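Local structure of thiol-disulfide isomerase and thioredoxins (Corynebacterium glutamicum, 3LOR) at residues 12-17 / 97-102; 32-37 / 122-127; 36-41 / 48-53; 72-77 / 107-112. The protein probably acts as a thiol-disulfide oxidoreductase or isomerase of the thioredoxin superfamily and can bind calcium. All coordinates share one frame; numbering follows the deposited sequence.

Interaction 1 of 4, residues 12-17 / 97-102; sequences LDVQEW and PVAVDM
W17 lays its six-membered ring over A99, whose CB stands 3.8 Å from that ring's centroid, 13° off the normal, a CH-pi contact over one face. With CG anti to the carbonyl carbon (chi1 -68°) and the indole turned across the chain (chi2 88°), W17 also brings CZ3 to within 3.9 Å of P97 CB. V14 lies on the same A99 methyl through CG1, at 3.9 Å. At the corner, the extended Q15 chain follows V100 and sets OE1 3.5 Å from V100 CG1, and just after it E16 CG lies against V100 CG2. The selenomethionine M102 is bent at both chi2 and chi3, which folds SE back to 3.8 Å from Q15 CB. Three backbone hydrogen bonds join the two segments: M102 N to D13 O, Q15 N to V100 O, which is bent, and V100 N to E16 O. The first reaches D13 O from above its carbonyl plane. The carboxylate of D13, a residue seen to bind calcium in this protein although no ion sits in this chain, is taken by S111 and K115. The pairing makes 14-17 an antiparallel outer strand beside 98-101 in the mixed sheet of this thioredoxin-type fold.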
loop_
_atom_site.group_PDB
_atom_site.type_symbol
_atom_site.label_atom_id
_atom_site.label_comp_id
_atom_site.label_asym_id
_atom_site.label_seq_id
_atom_site.Cartn_x
_atom_site.Cartn_y
_atom_site.Cartn_z
ATOM N N LEU A 12 -18.034 -21.368 -20.551
ATOM C CA LEU A 12 -17.664 -20.157 -21.204
ATOM C C LEU A 12 -18.162 -20.181 -22.623
ATOM O O LEU A 12 -18.043 -21.177 -23.255
ATOM C CB LEU A 12 -16.162 -20.039 -21.185
ATOM C CG LEU A 12 -15.525 -19.943 -19.816
ATOM C CD1 LEU A 12 -14.102 -19.698 -19.878
ATOM C CD2 LEU A 12 -16.184 -18.901 -19.036
ATOM N N ASP A 13 -18.732 -19.094 -23.121
ATOM C CA ASP A 13 -19.009 -18.985 -24.536
ATOM C C ASP A 13 -17.936 -18.094 -25.101
ATOM O O ASP A 13 -17.900 -16.944 -24.818
ATOM C CB ASP A 13 -20.379 -18.382 -24.836
ATOM C CG ASP A 13 -21.541 -19.134 -24.232
ATOM O OD1 ASP A 13 -21.596 -20.347 -24.200
ATOM O OD2 ASP A 13 -22.449 -18.461 -23.794
ATOM N N VAL A 14 -17.053 -18.651 -25.903
ATOM C CA VAL A 14 -15.877 -17.932 -26.347
ATOM C C VAL A 14 -15.778 -17.663 -27.837
ATOM O O VAL A 14 -15.810 -18.567 -28.612
ATOM C CB VAL A 14 -14.668 -18.752 -25.971
ATOM C CG1 VAL A 14 -13.425 -18.174 -26.453
ATOM C CG2 VAL A 14 -14.665 -19.021 -24.543
ATOM N N GLN A 15 -15.657 -16.414 -28.244
ATOM C CA GLN A 15 -15.343 -16.129 -29.628
ATOM C C GLN A 15 -13.957 -16.579 -30.050
ATOM O O GLN A 15 -13.813 -17.185 -31.071
ATOM C CB GLN A 15 -15.568 -14.666 -29.953
ATOM C CG GLN A 15 -14.933 -14.151 -31.210
ATOM C CD GLN A 15 -15.231 -12.701 -31.470
ATOM O OE1 GLN A 15 -14.667 -11.838 -30.876
ATOM N NE2 GLN A 15 -16.122 -12.442 -32.372
ATOM N N GLU A 16 -12.945 -16.281 -29.270
ATOM C CA GLU A 16 -11.625 -16.789 -29.550
ATOM C C GLU A 16 -10.705 -16.775 -28.348
ATOM O O GLU A 16 -10.902 -16.014 -27.450
ATOM C CB GLU A 16 -10.994 -15.983 -30.673
ATOM C CG GLU A 16 -10.961 -14.525 -30.392
ATOM C CD GLU A 16 -10.472 -13.710 -31.535
ATOM O OE1 GLU A 16 -11.310 -13.086 -32.195
ATOM O OE2 GLU A 16 -9.256 -13.670 -31.764
ATOM N N TRP A 17 -9.687 -17.612 -28.372
ATOM C CA TRP A 17 -8.658 -17.574 -27.372
ATOM C C TRP A 17 -7.428 -16.856 -27.925
ATOM O O TRP A 17 -6.803 -17.268 -28.835
ATOM C CB TRP A 17 -8.302 -18.963 -26.906
ATOM C CG TRP A 17 -9.295 -19.714 -26.131
ATOM C CD1 TRP A 17 -10.267 -20.497 -26.616
ATOM C CD2 TRP A 17 -9.384 -19.801 -24.723
ATOM N NE1 TRP A 17 -10.969 -21.053 -25.618
ATOM C CE2 TRP A 17 -10.441 -20.647 -24.433
ATOM C CE3 TRP A 17 -8.680 -19.231 -23.680
ATOM C CZ2 TRP A 17 -10.805 -20.938 -23.147
ATOM C CZ3 TRP A 17 -9.026 -19.518 -22.450
ATOM C CH2 TRP A 17 -10.086 -20.353 -22.172
ATOM N N PRO A 97 -4.145 -17.733 -19.736
ATOM C CA PRO A 97 -4.956 -17.743 -20.941
ATOM C C PRO A 97 -6.129 -16.751 -20.906
ATOM O O PRO A 97 -6.808 -16.601 -19.937
ATOM C CB PRO A 97 -5.427 -19.173 -21.022
ATOM C CG PRO A 97 -4.746 -19.865 -20.025
ATOM C CD PRO A 97 -4.192 -19.006 -19.047
ATOM N N VAL A 98 -6.296 -16.048 -21.995
ATOM C CA VAL A 98 -7.295 -15.040 -22.108
ATOM C C VAL A 98 -8.244 -15.369 -23.224
ATOM O O VAL A 98 -7.843 -15.630 -24.307
ATOM C CB VAL A 98 -6.678 -13.721 -22.393
ATOM C CG1 VAL A 98 -7.676 -12.715 -22.495
ATOM C CG2 VAL A 98 -5.667 -13.394 -21.406
ATOM N N ALA A 99 -9.514 -15.334 -22.928
ATOM C CA ALA A 99 -10.528 -15.538 -23.907
ATOM C C ALA A 99 -11.374 -14.315 -24.073
ATOM O O ALA A 99 -11.541 -13.539 -23.187
ATOM C CB ALA A 99 -11.368 -16.678 -23.552
ATOM N N VAL A 100 -11.917 -14.179 -25.248
ATOM C CA VAL A 100 -12.807 -13.131 -25.607
ATOM C C VAL A 100 -14.233 -13.698 -25.558
ATOM O O VAL A 100 -14.536 -14.641 -26.211
ATOM C CB VAL A 100 -12.453 -12.694 -27.017
ATOM C CG1 VAL A 100 -13.410 -11.706 -27.569
ATOM C CG2 VAL A 100 -11.060 -12.194 -27.080
ATOM N N ASP A 101 -15.080 -13.092 -24.760
ATOM C CA ASP A 101 -16.469 -13.458 -24.582
ATOM C C ASP A 101 -17.215 -13.299 -25.905
ATOM O O ASP A 101 -17.076 -12.331 -26.564
ATOM C CB ASP A 101 -17.047 -12.573 -23.465
ATOM C CG ASP A 101 -18.425 -13.005 -22.964
ATOM O OD1 ASP A 101 -18.989 -13.944 -23.467
ATOM O OD2 ASP A 101 -18.951 -12.343 -22.085
HETATM N N MSE A 102 -17.987 -14.280 -26.295
HETATM C CA MSE A 102 -18.674 -14.236 -27.552
HETATM C C MSE A 102 -19.699 -13.151 -27.587
HETATM O O MSE A 102 -20.527 -13.029 -26.734
HETATM C CB MSE A 102 -19.363 -15.555 -27.806
HETATM C CG MSE A 102 -20.229 -15.569 -29.056
HETATM SE SE MSE A 102 -19.162 -15.704 -30.588
HETATM C CE MSE A 102 -18.847 -17.485 -30.388
#

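Interaction 2 of 4, residues 32-37 / 122-127; sequences VVVVEV and PSIILA
P122, which follows a cis peptide bond, lies alongside E36, its CB 3.9 Å from E36 OE1, and its CA points a C-H at V37 O. S123 then begins the pairing proper: its N and O both bond to V37, and its CB meets V37 CB at 4.0 Å, while its hydroxyl turns to the backbone oxygen of G120. I124 projects to the other face, the one that E36 and V34 share. The E36 chain, with CG anti to the backbone N (chi1 -175°) and a bend at chi2 (74°), carries OE2 across to 3.6 Å from I124 CD1; the CG2 branch of I124 reaches V34 CG1 instead. I125 returns to the V37 side, exchanging two bonds with V35, V35 N to I125 O at 2.8 Å. L126 sits beside V34, its CD2 3.7 Å from V34 CG2. A127 ends the run with two more bonds, to V33, and their CB atoms stand 4.2 Å apart; V32 CG1 also touches A127 O. Six regular backbone bonds and a wholly buried, mostly beta-branched surface thus join antiparallel neighbours in the middle of the sheet. P122 touches C42 and C45 of the CxxC sequence, an arrangement characteristic of the cis-proline loop of thioredoxin folds.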
loop_
_atom_site.group_PDB
_atom_site.type_symbol
_atom_site.label_atom_id
_atom_site.label_comp_id
_atom_site.label_asym_id
_atom_site.label_seq_id
_atom_site.Cartn_x
_atom_site.Cartn_y
_atom_site.Cartn_z
ATOM N N VAL A 32 -9.519 -26.276 -9.452
ATOM C CA VAL A 32 -10.281 -25.091 -9.173
ATOM C C VAL A 32 -10.086 -24.087 -10.291
ATOM O O VAL A 32 -9.013 -23.897 -10.741
ATOM C CB VAL A 32 -9.914 -24.504 -7.816
ATOM C CG1 VAL A 32 -10.610 -23.242 -7.583
ATOM C CG2 VAL A 32 -10.219 -25.445 -6.753
ATOM N N VAL A 33 -11.143 -23.448 -10.735
ATOM C CA VAL A 33 -11.046 -22.515 -11.828
ATOM C C VAL A 33 -11.354 -21.118 -11.393
ATOM O O VAL A 33 -12.341 -20.862 -10.773
ATOM C CB VAL A 33 -11.920 -22.887 -13.018
ATOM C CG1 VAL A 33 -11.699 -21.995 -14.129
ATOM C CG2 VAL A 33 -11.706 -24.249 -13.436
ATOM N N VAL A 34 -10.472 -20.210 -11.724
ATOM C CA VAL A 34 -10.703 -18.828 -11.448
ATOM C C VAL A 34 -10.888 -18.102 -12.744
ATOM O O VAL A 34 -10.002 -18.066 -13.527
ATOM C CB VAL A 34 -9.519 -18.210 -10.685
ATOM C CG1 VAL A 34 -9.713 -16.781 -10.426
ATOM C CG2 VAL A 34 -9.271 -18.928 -9.458
ATOM N N VAL A 35 -12.028 -17.501 -12.964
ATOM C CA VAL A 35 -12.212 -16.742 -14.156
ATOM C C VAL A 35 -12.312 -15.278 -13.833
ATOM O O VAL A 35 -13.174 -14.873 -13.118
ATOM C CB VAL A 35 -13.466 -17.184 -14.937
ATOM C CG1 VAL A 35 -13.564 -16.502 -16.197
ATOM C CG2 VAL A 35 -13.501 -18.642 -15.130
ATOM N N GLU A 36 -11.410 -14.505 -14.385
ATOM C CA GLU A 36 -11.387 -13.086 -14.198
ATOM C C GLU A 36 -12.039 -12.403 -15.381
ATOM O O GLU A 36 -11.509 -12.370 -16.430
ATOM C CB GLU A 36 -9.948 -12.614 -14.003
ATOM C CG GLU A 36 -9.767 -11.171 -13.687
ATOM C CD GLU A 36 -10.149 -10.780 -12.259
ATOM O OE1 GLU A 36 -10.746 -9.746 -12.073
ATOM O OE2 GLU A 36 -9.838 -11.498 -11.321
ATOM N N VAL A 37 -13.199 -11.840 -15.158
ATOM C CA VAL A 37 -13.960 -11.169 -16.178
ATOM C C VAL A 37 -13.634 -9.687 -16.193
ATOM O O VAL A 37 -13.830 -9.013 -15.237
ATOM C CB VAL A 37 -15.461 -11.382 -15.944
ATOM C CG1 VAL A 37 -16.251 -10.870 -17.053
ATOM C CG2 VAL A 37 -15.771 -12.773 -15.756
ATOM N N PRO A 122 -14.896 -5.317 -12.783
ATOM C CA PRO A 122 -14.474 -6.706 -12.797
ATOM C C PRO A 122 -15.406 -7.656 -12.100
ATOM O O PRO A 122 -16.103 -7.300 -11.214
ATOM C CB PRO A 122 -13.165 -6.654 -12.057
ATOM C CG PRO A 122 -13.266 -5.511 -11.206
ATOM C CD PRO A 122 -14.019 -4.508 -11.943
ATOM N N SER A 123 -15.391 -8.888 -12.536
ATOM C CA SER A 123 -16.048 -9.952 -11.851
ATOM C C SER A 123 -15.162 -11.165 -11.748
ATOM O O SER A 123 -14.326 -11.379 -12.553
ATOM C CB SER A 123 -17.336 -10.320 -12.533
ATOM O OG SER A 123 -18.325 -9.429 -12.212
ATOM N N ILE A 124 -15.387 -11.958 -10.729
ATOM C CA ILE A 124 -14.762 -13.241 -10.613
ATOM C C ILE A 124 -15.767 -14.356 -10.598
ATOM O O ILE A 124 -16.790 -14.240 -10.025
ATOM C CB ILE A 124 -13.867 -13.318 -9.410
ATOM C CG1 ILE A 124 -12.875 -12.202 -9.449
ATOM C CG2 ILE A 124 -13.033 -14.494 -9.449
ATOM C CD1 ILE A 124 -11.852 -12.357 -8.457
ATOM N N ILE A 125 -15.459 -15.416 -11.290
ATOM C CA ILE A 125 -16.202 -16.606 -11.199
ATOM C C ILE A 125 -15.250 -17.675 -10.709
ATOM O O ILE A 125 -14.217 -17.889 -11.295
ATOM C CB ILE A 125 -16.778 -16.995 -12.572
ATOM C CG1 ILE A 125 -17.668 -15.911 -13.137
ATOM C CG2 ILE A 125 -17.515 -18.258 -12.506
ATOM C CD1 ILE A 125 -18.051 -16.143 -14.499
ATOM N N LEU A 126 -15.627 -18.346 -9.637
ATOM C CA LEU A 126 -14.924 -19.522 -9.174
ATOM C C LEU A 126 -15.704 -20.778 -9.399
ATOM O O LEU A 126 -16.833 -20.843 -9.096
ATOM C CB LEU A 126 -14.559 -19.422 -7.719
ATOM C CG LEU A 126 -13.839 -18.188 -7.252
ATOM C CD1 LEU A 126 -13.817 -18.112 -5.810
ATOM C CD2 LEU A 126 -12.504 -18.055 -7.818
ATOM N N ALA A 127 -15.063 -21.754 -9.980
ATOM C CA ALA A 127 -15.615 -23.071 -10.122
ATOM C C ALA A 127 -14.767 -24.089 -9.403
ATOM O O ALA A 127 -13.598 -23.926 -9.254
ATOM C CB ALA A 127 -15.766 -23.430 -11.537
#

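Interaction 3 of 4, residues 36-41 / 48-53; sequences EVFQML and HGVPQA
E36 and F38, near the C-terminal end of strand 32-38, pack against G49, V50 and A53 of helix 43-59, joining the first two elements of the beta-alpha-beta unit that strand 65-71 completes; this helix begins at the probable CxxC redox motif, C42 and C45. The strand and helix segments run roughly antiparallel, their axes 8.9 Å apart at closest approach. E36 brings its carboxylate to the backbone of G49: OE1 is 3.4 Å from G49 CA, and CD is 3.3 Å from G49 O. The bare CA of the glycine leaves room for this close approach. One turn on, A53 CB touches the carboxylate, 4.0 Å from E36 OE2, and lies near the aliphatic CB and CG of E36. F38 holds its CG between the backbone N and the carbonyl carbon (chi1 74°), swinging the ring to the helix, where CD1 meets V50 CG2 obliquely at 4.1 Å. The ring also touches L85 and F88 of helix 82-91 and meets that of H71. E36 lies six residues before C42, the same spacing as the buried aspartate of thioredoxin, and probably occupies the corresponding place. A53 N bonds to G49 O within the helix; E36 OE2 lies 3.3 Å from G49 O, two acceptors with no bond between them. Without hydrogen bonds across them, the segments meet by van der Waals contact at G49 CA, V50 and A53 CB.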
loop_
_atom_site.group_PDB
_atom_site.type_symbol
_atom_site.label_atom_id
_atom_site.label_comp_id
_atom_site.label_asym_id
_atom_site.label_seq_id
_atom_site.Cartn_x
_atom_site.Cartn_y
_atom_site.Cartn_z
ATOM N N GLU A 36 -11.410 -14.505 -14.385
ATOM C CA GLU A 36 -11.387 -13.086 -14.198
ATOM C C GLU A 36 -12.039 -12.403 -15.381
ATOM O O GLU A 36 -11.509 -12.370 -16.430
ATOM C CB GLU A 36 -9.948 -12.614 -14.003
ATOM C CG GLU A 36 -9.767 -11.171 -13.687
ATOM C CD GLU A 36 -10.149 -10.780 -12.259
ATOM O OE1 GLU A 36 -10.746 -9.746 -12.073
ATOM O OE2 GLU A 36 -9.838 -11.498 -11.321
ATOM N N VAL A 37 -13.199 -11.840 -15.158
ATOM C CA VAL A 37 -13.960 -11.169 -16.178
ATOM C C VAL A 37 -13.634 -9.687 -16.193
ATOM O O VAL A 37 -13.830 -9.013 -15.237
ATOM C CB VAL A 37 -15.461 -11.382 -15.944
ATOM C CG1 VAL A 37 -16.251 -10.870 -17.053
ATOM C CG2 VAL A 37 -15.771 -12.773 -15.756
ATOM N N PHE A 38 -13.088 -9.201 -17.282
ATOM C CA PHE A 38 -12.546 -7.873 -17.297
ATOM C C PHE A 38 -12.774 -7.079 -18.559
ATOM O O PHE A 38 -13.076 -7.615 -19.576
ATOM C CB PHE A 38 -11.064 -7.899 -16.980
ATOM C CG PHE A 38 -10.229 -8.407 -18.080
ATOM C CD1 PHE A 38 -9.465 -7.559 -18.806
ATOM C CD2 PHE A 38 -10.219 -9.735 -18.397
ATOM C CE1 PHE A 38 -8.719 -8.026 -19.794
ATOM C CE2 PHE A 38 -9.471 -10.194 -19.388
ATOM C CZ PHE A 38 -8.723 -9.357 -20.095
ATOM N N GLN A 39 -12.593 -5.783 -18.452
ATOM C CA GLN A 39 -12.457 -4.913 -19.596
ATOM C C GLN A 39 -11.075 -4.298 -19.509
ATOM O O GLN A 39 -10.635 -3.957 -18.454
ATOM C CB GLN A 39 -13.546 -3.838 -19.642
ATOM C CG GLN A 39 -14.783 -4.236 -20.367
ATOM C CD GLN A 39 -15.836 -3.171 -20.463
ATOM O OE1 GLN A 39 -16.695 -3.261 -21.284
ATOM N NE2 GLN A 39 -15.769 -2.174 -19.637
HETATM N N MSE A 40 -10.398 -4.170 -20.625
HETATM C CA MSE A 40 -9.052 -3.635 -20.636
HETATM C C MSE A 40 -8.947 -2.192 -20.184
HETATM O O MSE A 40 -7.925 -1.769 -19.790
HETATM C CB MSE A 40 -8.351 -3.857 -21.974
HETATM C CG MSE A 40 -9.055 -3.327 -23.189
HETATM SE SE MSE A 40 -8.181 -3.606 -24.822
HETATM C CE MSE A 40 -6.648 -2.674 -24.433
ATOM N N LEU A 41 -10.027 -1.448 -20.291
ATOM C CA LEU A 41 -10.038 -0.051 -19.934
ATOM C C LEU A 41 -10.819 0.298 -18.688
ATOM O O LEU A 41 -11.160 1.412 -18.498
ATOM C CB LEU A 41 -10.465 0.834 -21.095
ATOM C CG LEU A 41 -9.600 0.867 -22.339
ATOM C CD1 LEU A 41 -10.181 1.529 -23.487
ATOM C CD2 LEU A 41 -8.222 1.318 -22.092
ATOM N N HIS A 48 -6.867 -3.470 -10.006
ATOM C CA HIS A 48 -7.000 -4.490 -9.002
ATOM C C HIS A 48 -7.228 -5.913 -9.472
ATOM O O HIS A 48 -6.465 -6.763 -9.178
ATOM C CB HIS A 48 -8.065 -4.101 -7.995
ATOM C CG HIS A 48 -8.076 -4.966 -6.783
ATOM N ND1 HIS A 48 -7.110 -4.895 -5.812
ATOM C CD2 HIS A 48 -8.928 -5.930 -6.387
ATOM C CE1 HIS A 48 -7.362 -5.781 -4.875
ATOM N NE2 HIS A 48 -8.456 -6.425 -5.204
ATOM N N GLY A 49 -8.302 -6.145 -10.185
ATOM C CA GLY A 49 -8.620 -7.471 -10.617
ATOM C C GLY A 49 -7.654 -8.193 -11.525
ATOM O O GLY A 49 -7.325 -9.294 -11.275
ATOM N N VAL A 50 -7.170 -7.568 -12.558
ATOM C CA VAL A 50 -6.203 -8.240 -13.376
ATOM C C VAL A 50 -4.903 -8.582 -12.632
ATOM O O VAL A 50 -4.469 -9.676 -12.685
ATOM C CB VAL A 50 -5.897 -7.454 -14.618
ATOM C CG1 VAL A 50 -4.736 -7.989 -15.285
ATOM C CG2 VAL A 50 -7.048 -7.401 -15.505
ATOM N N PRO A 51 -4.328 -7.659 -11.896
ATOM C CA PRO A 51 -3.118 -7.935 -11.150
ATOM C C PRO A 51 -3.292 -9.003 -10.099
ATOM O O PRO A 51 -2.397 -9.755 -9.887
ATOM C CB PRO A 51 -2.800 -6.607 -10.508
ATOM C CG PRO A 51 -3.529 -5.656 -11.195
ATOM C CD PRO A 51 -4.687 -6.253 -11.803
ATOM N N GLN A 52 -4.446 -9.046 -9.463
ATOM C CA GLN A 52 -4.802 -10.111 -8.547
ATOM C C GLN A 52 -4.830 -11.483 -9.229
ATOM O O GLN A 52 -4.352 -12.422 -8.689
ATOM C CB GLN A 52 -6.151 -9.815 -7.932
ATOM C CG GLN A 52 -6.620 -10.772 -6.943
ATOM C CD GLN A 52 -7.766 -10.228 -6.094
ATOM O OE1 GLN A 52 -7.582 -9.888 -4.949
ATOM N NE2 GLN A 52 -8.928 -10.155 -6.663
ATOM N N ALA A 53 -5.373 -11.553 -10.426
ATOM C CA ALA A 53 -5.343 -12.739 -11.229
ATOM C C ALA A 53 -3.904 -13.165 -11.582
ATOM O O ALA A 53 -3.607 -14.297 -11.511
ATOM C CB ALA A 53 -6.164 -12.549 -12.432
#

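Interaction 4 of 4, residues 72-77 / 107-112; sequences SVFEHH and QRIPST
Two irregular segments meet here near the protein surface, where F74 and H77, in the loop between strand 65-71 and helix 82-91, pack on R108, I109 and P110, just before helix 111-115. The backbone oxygen of R108 is the focus: F74 CA approaches it at 3.3 Å, with an angle of 153° at the hydrogen, and H77 comes from the imidazole edge, its CE1 3.1 Å away near the ring plane. A chi1 of -59° carries the H77 imidazole to R108, and V73 CG1 of its own loop covers one face of the ring. R108 lays its aliphatic part over the loop, with CB 3.5 Å from F74 O and 3.7 Å from H77 NE2. I109 folds its CD1 back to 3.6 Å from F74 CB. P110, the N-cap residue, puts CD 3.5 Å from V73 O and CG against S72 CB, in the more buried part of the contact. The hydroxyl of S72 is bonded to D101, and F74 N to Q39. Between the segments there is no hydrogen bond: carbonyl oxygens meet C-H groups of F74, H77, R108 and P110, so van der Waals contact and weak C-H to oxygen approaches join the loops.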
loop_
_atom_site.group_PDB
_atom_site.type_symbol
_atom_site.label_atom_id
_atom_site.label_comp_id
_atom_site.label_asym_id
_atom_site.label_seq_id
_atom_site.Cartn_x
_atom_site.Cartn_y
_atom_site.Cartn_z
ATOM N N SER A 72 -14.832 -9.454 -21.493
ATOM C CA SER A 72 -16.203 -9.183 -21.835
ATOM C C SER A 72 -16.440 -7.718 -21.987
ATOM O O SER A 72 -16.652 -7.036 -21.037
ATOM C CB SER A 72 -17.137 -9.666 -20.740
ATOM O OG SER A 72 -17.021 -10.996 -20.512
ATOM N N VAL A 73 -16.434 -7.264 -23.211
ATOM C CA VAL A 73 -16.575 -5.871 -23.503
ATOM C C VAL A 73 -18.026 -5.584 -23.740
ATOM O O VAL A 73 -18.617 -6.174 -24.576
ATOM C CB VAL A 73 -15.849 -5.553 -24.789
ATOM C CG1 VAL A 73 -16.031 -4.161 -25.202
ATOM C CG2 VAL A 73 -14.425 -5.942 -24.719
ATOM N N PHE A 74 -18.586 -4.695 -22.957
ATOM C CA PHE A 74 -19.957 -4.301 -23.093
ATOM C C PHE A 74 -20.184 -2.833 -23.405
ATOM O O PHE A 74 -21.295 -2.393 -23.544
ATOM C CB PHE A 74 -20.751 -4.740 -21.894
ATOM C CG PHE A 74 -20.337 -4.110 -20.661
ATOM C CD1 PHE A 74 -20.893 -2.955 -20.259
ATOM C CD2 PHE A 74 -19.378 -4.658 -19.905
ATOM C CE1 PHE A 74 -20.510 -2.381 -19.118
ATOM C CE2 PHE A 74 -18.988 -4.077 -18.758
ATOM C CZ PHE A 74 -19.545 -2.932 -18.378
ATOM N N GLU A 75 -19.117 -2.082 -23.523
ATOM C CA GLU A 75 -19.210 -0.710 -23.923
ATOM C C GLU A 75 -17.986 -0.397 -24.768
ATOM O O GLU A 75 -16.977 -1.017 -24.601
ATOM C CB GLU A 75 -19.343 0.205 -22.701
ATOM C CG GLU A 75 -18.195 0.127 -21.760
ATOM C CD GLU A 75 -18.401 0.840 -20.438
ATOM O OE1 GLU A 75 -19.400 1.534 -20.241
ATOM O OE2 GLU A 75 -17.532 0.707 -19.590
ATOM N N HIS A 76 -18.080 0.565 -25.664
ATOM C CA HIS A 76 -16.931 1.043 -26.403
ATOM C C HIS A 76 -16.197 -0.011 -27.152
ATOM O O HIS A 76 -15.026 -0.012 -27.184
ATOM C CB HIS A 76 -15.970 1.726 -25.472
ATOM C CG HIS A 76 -16.615 2.742 -24.621
ATOM N ND1 HIS A 76 -17.310 3.804 -25.142
ATOM C CD2 HIS A 76 -16.701 2.854 -23.285
ATOM C CE1 HIS A 76 -17.775 4.539 -24.163
ATOM N NE2 HIS A 76 -17.419 3.986 -23.025
ATOM N N HIS A 77 -16.939 -0.862 -27.806
ATOM C CA HIS A 77 -16.437 -2.021 -28.454
ATOM C C HIS A 77 -15.386 -1.718 -29.515
ATOM O O HIS A 77 -14.457 -2.448 -29.651
ATOM C CB HIS A 77 -17.589 -2.747 -29.120
ATOM C CG HIS A 77 -18.659 -3.156 -28.182
ATOM N ND1 HIS A 77 -18.803 -4.443 -27.744
ATOM C CD2 HIS A 77 -19.613 -2.439 -27.560
ATOM C CE1 HIS A 77 -19.814 -4.509 -26.911
ATOM N NE2 HIS A 77 -20.329 -3.309 -26.791
ATOM N N GLN A 107 -26.441 -6.636 -29.788
ATOM C CA GLN A 107 -26.453 -6.285 -28.392
ATOM C C GLN A 107 -25.073 -5.973 -27.855
ATOM O O GLN A 107 -24.126 -6.595 -28.201
ATOM C CB GLN A 107 -27.079 -7.403 -27.598
ATOM C CG GLN A 107 -28.533 -7.624 -27.856
ATOM C CD GLN A 107 -29.354 -6.402 -27.601
ATOM O OE1 GLN A 107 -30.282 -6.135 -28.291
ATOM N NE2 GLN A 107 -28.996 -5.661 -26.616
ATOM N N ARG A 108 -24.987 -4.981 -27.010
ATOM C CA ARG A 108 -23.761 -4.661 -26.318
ATOM C C ARG A 108 -23.213 -5.701 -25.324
ATOM O O ARG A 108 -22.045 -5.838 -25.204
ATOM C CB ARG A 108 -23.880 -3.312 -25.652
ATOM C CG ARG A 108 -23.917 -2.201 -26.585
ATOM C CD ARG A 108 -23.359 -1.003 -25.965
ATOM N NE ARG A 108 -24.387 -0.068 -25.657
ATOM C CZ ARG A 108 -25.150 -0.163 -24.598
ATOM N NH1 ARG A 108 -24.955 -1.142 -23.759
ATOM N NH2 ARG A 108 -26.081 0.728 -24.355
ATOM N N ILE A 109 -24.079 -6.398 -24.611
ATOM C CA ILE A 109 -23.651 -7.349 -23.623
ATOM C C ILE A 109 -23.351 -8.659 -24.295
ATOM O O ILE A 109 -24.147 -9.172 -24.981
ATOM C CB ILE A 109 -24.694 -7.603 -22.547
ATOM C CG1 ILE A 109 -25.252 -6.321 -21.947
ATOM C CG2 ILE A 109 -24.141 -8.472 -21.486
ATOM C CD1 ILE A 109 -24.297 -5.364 -21.500
ATOM N N PRO A 110 -22.163 -9.168 -24.081
ATOM C CA PRO A 110 -21.729 -10.463 -24.579
ATOM C C PRO A 110 -22.296 -11.662 -23.818
ATOM O O PRO A 110 -22.867 -11.552 -22.776
ATOM C CB PRO A 110 -20.218 -10.390 -24.467
ATOM C CG PRO A 110 -19.965 -9.429 -23.507
ATOM C CD PRO A 110 -21.068 -8.460 -23.446
ATOM N N SER A 111 -22.141 -12.798 -24.447
ATOM C CA SER A 111 -22.851 -13.997 -24.141
ATOM C C SER A 111 -22.646 -14.625 -22.788
ATOM O O SER A 111 -23.586 -14.864 -22.116
ATOM C CB SER A 111 -22.500 -15.017 -25.180
ATOM O OG SER A 111 -23.458 -15.997 -25.211
ATOM N N THR A 112 -21.412 -14.827 -22.385
ATOM C CA THR A 112 -21.101 -15.352 -21.083
ATOM C C THR A 112 -21.566 -14.395 -20.014
ATOM O O THR A 112 -22.141 -14.787 -19.046
ATOM C CB THR A 112 -19.609 -15.702 -20.932
ATOM O OG1 THR A 112 -19.197 -16.532 -21.994
ATOM C CG2 THR A 112 -19.352 -16.418 -19.675
#

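Interactions 2 and 3 are buried and share E36 and V37 of strand 32-38, one pairing it with a strand, the other with a helix. Interaction 1 lies at one outer strand of the sheet as it is formed within this chain, and interaction 4 in loops nearer the surface; both are only partly buried. Backbone hydrogen bonds dominate interactions 1 and 2, whereas 3 and 4 have none between their segments. Direct links join them: D101 OD1 of interaction 1 lies 2.8 Å from T112 N of interaction 4, and F38 O of interaction 3 is 3.2 Å from S72 N. Interactions 3 and 4 also both reach a second subunit, which the first two do not touch.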